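Local coordinates for cytochrome p450EpoK (Sorangium cellulosum, PDB 1PKF), which is a largely helical haem protein of the cytochrome P450 family, holding protoporphyrin IX containing iron and, beside it, a bound molecule of epothilone D, at residues S159-V164 and N223-M228; N299-G304 and P401-I406; P331-D336 and A354-G359. One frame throughout, in Å; residues are numbered along the deposited sequence.

Contact 1: S159-V164 and N223-M228; sequences SALLKV and NDVLTM
Lys163 and Asp224 meet in a salt bridge, NZ lying 2.8 Å from OD1 on the anti lone pair of that oxygen, turned away from OD2. The two side chains run past each other in opposite directions, so that Lys163 CG also comes within 3.2 Å of Asp224 OD1; bends along the lysine chain bring its amine round to the acid. Beside this polar pair the contact is aliphatic. Leu161 CD1 touches Val225 CG2 at 3.6 Å, and Leu162 CD2 rests at 3.9 Å from Leu226 CG, while Leu226 CD1 also reaches the carbonyl oxygen of Leu162. Branched, unpolar residues suit this side because the two leucines and Leu226 are buried. A water accepts from Val225 N and, weakly, from Lys163 NZ; its very short approach to Leu161 O is doubtful.

Each partner is set by a helix end. Lys163, at positive phi (55°), closes helix 154-161 in a Schellman motif. Asp224 is the N-cap of helix 225-234: OD2 accepts from Thr227 N (3.0 Å) and Thr227 OG1 (2.9 Å) from opposite faces of the carboxylate, and also pairs with Arg216. Negative charge at a helix N-terminus is probably stabilised by the dipole. Helix 195-218 covers the polar side through Arg216, which also binds Leu162 O, and helix 241-272 packs on Leu162 and Leu226 through Val248.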
# COMPACT_ATOMS: atom_id res chain seq x y z
N SER A 159 -14.41 3.28 4.62
CA SER A 159 -15.51 3.75 5.44
C SER A 159 -16.85 3.11 5.12
O SER A 159 -17.65 3.00 6.01
CB SER A 159 -15.64 5.28 5.40
OG SER A 159 -14.67 5.86 6.26
N ALA A 160 -17.09 2.67 3.89
CA ALA A 160 -18.33 1.98 3.54
C ALA A 160 -18.24 0.59 4.13
O ALA A 160 -19.19 0.11 4.77
CB ALA A 160 -18.50 1.92 2.04
N LEU A 161 -17.09 -0.05 3.97
CA LEU A 161 -16.85 -1.35 4.60
C LEU A 161 -17.03 -1.31 6.14
O LEU A 161 -17.49 -2.29 6.72
CB LEU A 161 -15.45 -1.86 4.25
CG LEU A 161 -14.97 -3.15 4.92
CD1 LEU A 161 -15.54 -4.36 4.26
CD2 LEU A 161 -13.46 -3.22 4.89
N LEU A 162 -16.66 -0.19 6.78
CA LEU A 162 -16.76 -0.06 8.24
C LEU A 162 -18.09 0.63 8.67
O LEU A 162 -18.33 0.82 9.85
CB LEU A 162 -15.59 0.76 8.81
CG LEU A 162 -14.14 0.35 8.50
CD1 LEU A 162 -13.15 1.41 9.04
CD2 LEU A 162 -13.85 -1.01 9.07
N LYS A 163 -18.88 1.04 7.68
CA LYS A 163 -20.11 1.81 7.84
C LYS A 163 -19.90 3.08 8.63
O LYS A 163 -20.55 3.31 9.65
CB LYS A 163 -21.22 0.97 8.48
CG LYS A 163 -21.31 -0.44 7.95
CD LYS A 163 -22.31 -0.58 6.82
CE LYS A 163 -22.99 -1.96 6.91
NZ LYS A 163 -21.99 -3.07 7.03
N VAL A 164 -19.00 3.92 8.12
CA VAL A 164 -18.72 5.22 8.69
C VAL A 164 -19.24 6.25 7.70
O VAL A 164 -19.03 6.13 6.50
CB VAL A 164 -17.19 5.38 8.93
CG1 VAL A 164 -16.86 6.73 9.52
CG2 VAL A 164 -16.68 4.30 9.84
N ASN A 223 -24.21 -8.58 9.35
CA ASN A 223 -23.31 -8.75 8.19
C ASN A 223 -22.30 -7.62 8.13
O ASN A 223 -22.18 -6.94 7.12
CB ASN A 223 -24.12 -8.79 6.87
CG ASN A 223 -25.32 -9.74 6.93
OD1 ASN A 223 -25.18 -10.93 7.25
ND2 ASN A 223 -26.50 -9.21 6.64
N ASP A 224 -21.58 -7.41 9.22
CA ASP A 224 -20.81 -6.19 9.40
C ASP A 224 -19.47 -6.52 9.99
O ASP A 224 -19.38 -7.24 10.99
CB ASP A 224 -21.61 -5.22 10.28
CG ASP A 224 -20.90 -3.91 10.54
OD1 ASP A 224 -20.80 -3.08 9.61
OD2 ASP A 224 -20.42 -3.63 11.65
N VAL A 225 -18.40 -6.00 9.39
CA VAL A 225 -17.05 -6.41 9.80
C VAL A 225 -16.78 -6.02 11.24
O VAL A 225 -16.33 -6.83 12.08
CB VAL A 225 -15.95 -5.78 8.88
CG1 VAL A 225 -14.60 -6.42 9.13
CG2 VAL A 225 -16.32 -5.95 7.44
N LEU A 226 -17.06 -4.76 11.53
CA LEU A 226 -16.76 -4.23 12.86
C LEU A 226 -17.55 -4.96 13.90
O LEU A 226 -16.99 -5.41 14.90
CB LEU A 226 -16.99 -2.73 12.93
CG LEU A 226 -15.92 -1.85 12.32
CD1 LEU A 226 -16.23 -0.40 12.64
CD2 LEU A 226 -14.51 -2.18 12.83
N THR A 227 -18.84 -5.19 13.67
CA THR A 227 -19.62 -5.93 14.67
C THR A 227 -19.06 -7.35 14.86
O THR A 227 -19.00 -7.88 15.98
CB THR A 227 -21.12 -6.03 14.25
OG1 THR A 227 -21.68 -4.74 14.04
CG2 THR A 227 -21.95 -6.70 15.35
N MET A 228 -18.68 -7.99 13.77
CA MET A 228 -18.08 -9.34 13.86
C MET A 228 -16.81 -9.32 14.71
O MET A 228 -16.60 -10.18 15.54
CB MET A 228 -17.76 -9.90 12.46
CG MET A 228 -18.96 -9.93 11.49
SD MET A 228 -18.71 -10.74 9.85
CE MET A 228 -19.39 -12.39 10.20
O HOH W 1 -19.17 -4.02 6.88

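Contact 2: N299-G304 and P401-I406. With EPD (epothilone D), chain C.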
# COMPACT_ATOMS: atom_id res chain seq x y z
N ASN A 299 6.08 -0.51 -9.70
CA ASN A 299 5.57 -0.65 -8.41
C ASN A 299 5.65 0.66 -7.65
O ASN A 299 6.64 1.40 -7.77
CB ASN A 299 6.41 -1.66 -7.69
CG ASN A 299 5.79 -2.08 -6.41
OD1 ASN A 299 6.23 -1.68 -5.32
ND2 ASN A 299 4.77 -2.90 -6.52
N ILE A 300 4.61 0.91 -6.85
CA ILE A 300 4.49 2.15 -6.11
C ILE A 300 5.46 2.28 -4.96
O ILE A 300 5.59 3.36 -4.39
CB ILE A 300 3.02 2.34 -5.57
CG1 ILE A 300 2.64 1.22 -4.61
CG2 ILE A 300 2.06 2.46 -6.73
CD1 ILE A 300 1.32 1.45 -3.86
N LEU A 301 6.13 1.19 -4.58
CA LEU A 301 7.02 1.26 -3.44
C LEU A 301 8.37 1.89 -3.84
O LEU A 301 8.84 1.67 -4.95
CB LEU A 301 7.23 -0.10 -2.83
CG LEU A 301 5.99 -0.68 -2.17
CD1 LEU A 301 6.19 -2.13 -1.80
CD2 LEU A 301 5.61 0.15 -0.91
N ARG A 302 8.89 2.75 -2.96
CA ARG A 302 10.19 3.40 -3.12
C ARG A 302 11.34 2.40 -2.96
O ARG A 302 12.28 2.38 -3.74
CB ARG A 302 10.34 4.52 -2.05
CG ARG A 302 11.54 5.44 -2.24
CD ARG A 302 11.54 6.69 -1.32
NE ARG A 302 10.46 7.59 -1.67
CZ ARG A 302 10.54 8.54 -2.58
NH1 ARG A 302 11.68 8.75 -3.22
NH2 ARG A 302 9.51 9.31 -2.84
N ILE A 303 11.26 1.61 -1.90
CA ILE A 303 12.25 0.62 -1.58
C ILE A 303 11.61 -0.79 -1.51
O ILE A 303 11.92 -1.68 -2.30
CB ILE A 303 12.97 0.96 -0.26
CG1 ILE A 303 13.47 2.43 -0.28
CG2 ILE A 303 14.12 0.02 -0.07
CD1 ILE A 303 13.17 3.22 0.96
N GLY A 304 10.71 -1.00 -0.56
CA GLY A 304 10.01 -2.27 -0.49
C GLY A 304 9.47 -2.48 0.88
O GLY A 304 8.85 -1.60 1.44
N PRO A 401 8.45 8.38 2.49
CA PRO A 401 9.50 7.41 2.79
C PRO A 401 9.19 6.01 2.28
O PRO A 401 10.15 5.22 2.15
CB PRO A 401 9.51 7.39 4.31
CG PRO A 401 8.11 7.73 4.67
CD PRO A 401 7.76 8.84 3.70
N ALA A 402 7.92 5.66 2.09
CA ALA A 402 7.58 4.29 1.60
C ALA A 402 7.22 4.21 0.13
O ALA A 402 7.37 3.14 -0.49
CB ALA A 402 6.42 3.73 2.37
N PHE A 403 6.67 5.29 -0.41
CA PHE A 403 6.06 5.30 -1.73
C PHE A 403 6.73 6.27 -2.71
O PHE A 403 7.22 7.34 -2.33
CB PHE A 403 4.58 5.67 -1.63
CG PHE A 403 3.78 4.75 -0.74
CD1 PHE A 403 3.07 5.26 0.35
CD2 PHE A 403 3.74 3.39 -0.99
CE1 PHE A 403 2.35 4.42 1.15
CE2 PHE A 403 3.04 2.55 -0.19
CZ PHE A 403 2.32 3.06 0.88
N ARG A 404 6.71 5.89 -3.97
CA ARG A 404 7.00 6.83 -5.06
C ARG A 404 5.74 7.65 -5.28
O ARG A 404 4.96 7.42 -6.20
CB ARG A 404 7.38 6.08 -6.34
CG ARG A 404 8.53 5.12 -6.20
CD ARG A 404 8.64 4.08 -7.38
NE ARG A 404 8.54 4.78 -8.64
CZ ARG A 404 8.05 4.30 -9.76
NH1 ARG A 404 7.59 3.06 -9.82
NH2 ARG A 404 8.02 5.09 -10.83
N ASN A 405 5.52 8.61 -4.40
CA ASN A 405 4.23 9.25 -4.32
C ASN A 405 4.00 10.28 -5.41
O ASN A 405 4.82 11.12 -5.62
CB ASN A 405 4.01 9.85 -2.92
CG ASN A 405 5.09 10.88 -2.50
OD1 ASN A 405 6.33 10.66 -2.61
ND2 ASN A 405 4.60 12.00 -1.95
N ILE A 406 2.90 10.18 -6.16
CA ILE A 406 2.57 11.19 -7.15
C ILE A 406 1.74 12.24 -6.46
O ILE A 406 0.71 11.91 -5.87
CB ILE A 406 1.81 10.63 -8.36
CG1 ILE A 406 2.66 9.63 -9.12
CG2 ILE A 406 1.47 11.75 -9.34
CD1 ILE A 406 2.04 9.16 -10.49
C51 EPD C . 1.98 -1.28 0.76
C5 EPD C . 2.20 -1.53 2.23
C4 EPD C . 1.26 -1.06 3.02
C3 EPD C . 1.19 -1.39 4.48
C2 EPD C . 1.17 -0.09 5.36
C20 EPD C . 1.06 -0.39 6.93
C21 EPD C . 1.45 0.75 7.87
C22 EPD C . 0.71 -1.64 7.27
C23 EPD C . 0.60 -2.11 8.60
C24 EPD C . 0.14 -3.21 9.11
S1 EPD C . 0.28 -3.27 10.85
C25 EPD C . 1.02 -1.72 10.74
C27 EPD C . 1.45 -1.08 12.03
N26 EPD C . 1.15 -1.23 9.59
C6 EPD C . 3.12 -2.68 2.71
C7 EPD C . 4.53 -2.62 2.14
C8 EPD C . 5.29 -1.49 2.86
C9 EPD C . 6.29 -1.63 3.98
C91 EPD C . 5.89 -2.01 5.35
C10 EPD C . 6.65 -0.07 4.14
O10 EPD C . 7.22 0.34 2.84
C11 EPD C . 7.47 0.33 5.43
C28 EPD C . 8.88 -0.25 5.48
C12 EPD C . 7.58 1.84 5.58
O12 EPD C . 8.39 2.38 4.81
C13 EPD C . 6.66 2.52 6.62
C30 EPD C . 6.87 2.02 8.03
C29 EPD C . 6.68 4.04 6.53
C14 EPD C . 5.14 2.06 6.35
O14 EPD C . 4.23 2.43 7.39
C15 EPD C . 4.47 2.65 5.14
C16 EPD C . 3.06 2.01 4.92
O16 EPD C . 2.26 2.56 4.19
O1 EPD C . 2.70 0.76 5.59
O HOH W 2 9.49 1.62 0.41
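Leu301 and Phe403 face each other with CA atoms 4.5 Å apart, a single antiparallel bridge of the non-hydrogen-bonded kind. Backbone bonds frame it: Arg404 N to Ile300 O at 2.8 Å, and Arg302 N to Ala402 O at 2.9 Å and nearly straight (173°). An Asx turn, Leu301 N to Asn299 OD1, shapes the approach to the bridge. In the P450 fold these are probably the loop after the ExxR helix and a turn near the C-terminus, both commonly lining the pocket above the haem; here they border epothilone D: Gly304 O accepts from its O10 at 2.9 Å, and Phe403 CZ lies 3.3 Å from O16.

Phe403 suits this wall as a broad unpolar plate. Leu301 CD2 approaches its CE2 obliquely at 3.6 Å, Ala402 CB sits over the centre of one face, and Ile300 O meets the ring edge. Two arginines tie down carbonyls. Arg404 NH1 donates to Asn299 O (2.8 Å) from above the carbonyl plane, a bend at chi3 (48°) turning its guanidinium there, while NE binds Ala25 O and NH2 pairs with Glu298. Arg302 gives only weak bonds to Phe403 O; its firmer partners include His400 O and Gly398 O.

Contact 3: P331-D336 and A354-G359; sequences PSALRD and ASLAYG. With HEM (protoporphyrin IX containing Fe), chain B.
Leu334 carries this contact, its side chain directed at the backbone bend of Ser355 and Leu356. From CB, which points toward 354-359, the chain turns so that CG stands opposite the carbonyl carbon (chi1 -67°), and there it forks over the other segment. CD2 presses on the backbone: it comes within 3.4 Å of Leu356 N and 4.0 Å of Ser355 CA, with Leu356 CB just beyond. CD1 takes the other branch, toward the haem side, meeting Ser355 OG at 4.0 Å and Ala357 CB at 4.3 Å. A leucine fits because its fork lays two methyls on the same side of the chain, CD2 against the Ser355-Leu356 peptide and CD1 farther along, by Ser355 OG and Ala357. Ala333 adds a lighter touch, CB to Leu356 CD1 at 4.5 Å.

Both segments turn sharply, with type I beta turns from Ala333 to Asp336 and from Leu356 to Gly359. The second leads into the cysteine loop that is the signature of P450s, in which Tyr358 and Gly359 take the places of the usual Phe-Gly pair and Cys365, paired with Tyr358 by backbone bonds, is probably the axial thiolate. Tyr358 OH lies 3.3 Å from the vinyl carbon CBB of the haem, its CE2 being 3.6 Å from ring carbon C3B. Gly359 N is 3.5 Å from the haem methyl CMA; at positive phi (88°), and without a CB, the glycine can lie close to haem CAA. Arg296, the arginine of the ExxR motif on helix 287-297, binds Leu334 O and packs on Ser355, while Val58 of helix 55-63 touches both Ala333 and Leu356.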
# COMPACT_ATOMS: atom_id res chain seq x y z
N PRO A 331 10.37 -3.10 -6.33
CA PRO A 331 10.29 -2.61 -7.71
C PRO A 331 11.43 -3.19 -8.58
O PRO A 331 11.31 -3.21 -9.81
CB PRO A 331 10.39 -1.08 -7.55
CG PRO A 331 10.91 -0.86 -6.18
CD PRO A 331 10.57 -2.03 -5.35
N SER A 332 12.49 -3.65 -7.93
CA SER A 332 13.62 -4.26 -8.61
C SER A 332 13.36 -5.72 -8.91
O SER A 332 13.56 -6.17 -10.05
CB SER A 332 14.88 -4.20 -7.74
OG SER A 332 15.95 -4.77 -8.47
N ALA A 333 12.99 -6.46 -7.87
CA ALA A 333 12.62 -7.84 -8.01
C ALA A 333 11.61 -8.01 -9.13
O ALA A 333 11.64 -9.00 -9.81
CB ALA A 333 12.05 -8.38 -6.71
N LEU A 334 10.74 -7.04 -9.33
CA LEU A 334 9.66 -7.16 -10.29
C LEU A 334 10.06 -6.73 -11.67
O LEU A 334 9.23 -6.78 -12.59
CB LEU A 334 8.44 -6.37 -9.84
CG LEU A 334 7.74 -6.90 -8.58
CD1 LEU A 334 6.46 -6.13 -8.31
CD2 LEU A 334 7.43 -8.38 -8.73
N ARG A 335 11.30 -6.29 -11.86
CA ARG A 335 11.86 -6.11 -13.21
C ARG A 335 12.93 -7.17 -13.51
O ARG A 335 13.73 -7.04 -14.42
CB ARG A 335 12.47 -4.71 -13.37
CG ARG A 335 11.48 -3.59 -13.33
CD ARG A 335 10.71 -3.46 -14.56
NE ARG A 335 9.97 -2.22 -14.62
CZ ARG A 335 10.37 -1.13 -15.23
NH1 ARG A 335 11.52 -1.09 -15.87
NH2 ARG A 335 9.59 -0.06 -15.25
N ASP A 336 12.93 -8.24 -12.73
CA ASP A 336 13.93 -9.27 -12.81
C ASP A 336 13.65 -10.12 -14.05
O ASP A 336 12.64 -10.84 -14.12
CB ASP A 336 13.90 -10.10 -11.51
CG ASP A 336 15.06 -11.10 -11.41
OD1 ASP A 336 15.51 -11.60 -12.46
OD2 ASP A 336 15.56 -11.47 -10.33
N ALA A 354 3.21 -13.99 -11.09
CA ALA A 354 4.42 -14.03 -10.28
C ALA A 354 4.67 -12.68 -9.57
O ALA A 354 5.56 -12.59 -8.74
CB ALA A 354 5.64 -14.46 -11.12
N SER A 355 3.88 -11.65 -9.89
CA SER A 355 3.99 -10.35 -9.19
C SER A 355 3.95 -10.54 -7.69
O SER A 355 3.10 -11.25 -7.17
CB SER A 355 2.87 -9.40 -9.66
OG SER A 355 3.06 -8.08 -9.17
N LEU A 356 4.90 -9.93 -6.99
CA LEU A 356 4.95 -9.96 -5.53
C LEU A 356 4.35 -8.69 -4.89
O LEU A 356 4.53 -8.43 -3.71
CB LEU A 356 6.41 -10.08 -5.06
CG LEU A 356 7.23 -11.27 -5.52
CD1 LEU A 356 8.73 -11.04 -5.36
CD2 LEU A 356 6.84 -12.44 -4.71
N ALA A 357 3.64 -7.91 -5.68
CA ALA A 357 3.23 -6.58 -5.28
C ALA A 357 2.33 -6.59 -4.06
O ALA A 357 2.32 -5.63 -3.34
CB ALA A 357 2.57 -5.83 -6.43
N TYR A 358 1.58 -7.67 -3.84
CA TYR A 358 0.70 -7.79 -2.69
C TYR A 358 1.25 -8.70 -1.63
O TYR A 358 0.54 -9.09 -0.70
CB TYR A 358 -0.69 -8.22 -3.09
CG TYR A 358 -1.42 -7.17 -3.87
CD1 TYR A 358 -1.50 -7.23 -5.24
CD2 TYR A 358 -2.03 -6.10 -3.23
CE1 TYR A 358 -2.18 -6.29 -5.95
CE2 TYR A 358 -2.70 -5.13 -3.93
CZ TYR A 358 -2.76 -5.22 -5.31
OH TYR A 358 -3.44 -4.26 -6.04
N GLY A 359 2.53 -9.02 -1.73
CA GLY A 359 3.13 -9.88 -0.73
C GLY A 359 3.02 -11.39 -1.01
O GLY A 359 2.47 -11.83 -2.00
CHA HEM B . 0.07 -5.99 3.90
CHB HEM B . 0.64 -4.22 -0.45
CHC HEM B . -3.75 -2.16 -0.41
CHD HEM B . -4.19 -3.63 4.05
C1A HEM B . 0.56 -5.76 2.66
C2A HEM B . 1.82 -6.26 2.16
C3A HEM B . 1.98 -5.75 0.96
C4A HEM B . 0.84 -4.93 0.67
CMA HEM B . 3.19 -6.05 0.07
CAA HEM B . 2.78 -7.20 2.90
CBA HEM B . 3.93 -6.37 3.49
CGA HEM B . 4.93 -7.30 4.15
O1A HEM B . 5.87 -6.81 4.83
O2A HEM B . 4.79 -8.55 4.03
C1B HEM B . -0.49 -3.51 -0.71
C2B HEM B . -0.67 -2.79 -1.95
C3B HEM B . -1.88 -2.28 -1.93
C4B HEM B . -2.48 -2.58 -0.68
CMB HEM B . 0.32 -2.65 -3.16
CAB HEM B . -2.55 -1.38 -2.96
CBB HEM B . -2.54 -1.65 -4.24
C1C HEM B . -4.34 -2.39 0.75
C2C HEM B . -5.69 -2.08 1.17
C3C HEM B . -5.80 -2.49 2.42
C4C HEM B . -4.54 -3.13 2.83
CMC HEM B . -6.77 -1.38 0.35
CAC HEM B . -7.06 -2.31 3.23
CBC HEM B . -7.22 -3.04 4.29
C1D HEM B . -3.05 -4.29 4.39
C2D HEM B . -2.81 -4.76 5.74
C3D HEM B . -1.51 -5.49 5.70
C4D HEM B . -1.07 -5.38 4.34
CMD HEM B . -3.68 -4.64 7.00
CAD HEM B . -0.83 -6.21 6.85
CBD HEM B . -1.09 -7.69 6.61
CGD HEM B . -0.38 -8.53 7.62
O1D HEM B . 0.69 -8.13 8.12
O2D HEM B . -0.87 -9.62 7.96
NA HEM B . -0.01 -4.94 1.74
NB HEM B . -1.62 -3.37 0.11
NC HEM B . -3.70 -3.04 1.76
ND HEM B . -2.00 -4.67 3.55
FE HEM B . -1.95 -4.15 1.64

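Overall arrangement
Contacts 2 and 3 are neighbours, their centres about 13 Å apart, and they touch directly: Pro331 CD lies 3.4 Å from Ile303 O, and Ala357 CB 3.7 Å from Asn299 ND2. In the chain, both segments of contact 3 fall between those of contact 2. Together they serve two adjoining pockets, contact 2 bordering epothilone D and contact 3 reaching the haem through 357-359. Contact 1 is remote from both, its centre about 29 Å from that of contact 2 and 32 Å from that of contact 3, on the opposite side of the chain's centre from the latter. Even so, the Leu161 side chain comes to about 6 Å from the haem.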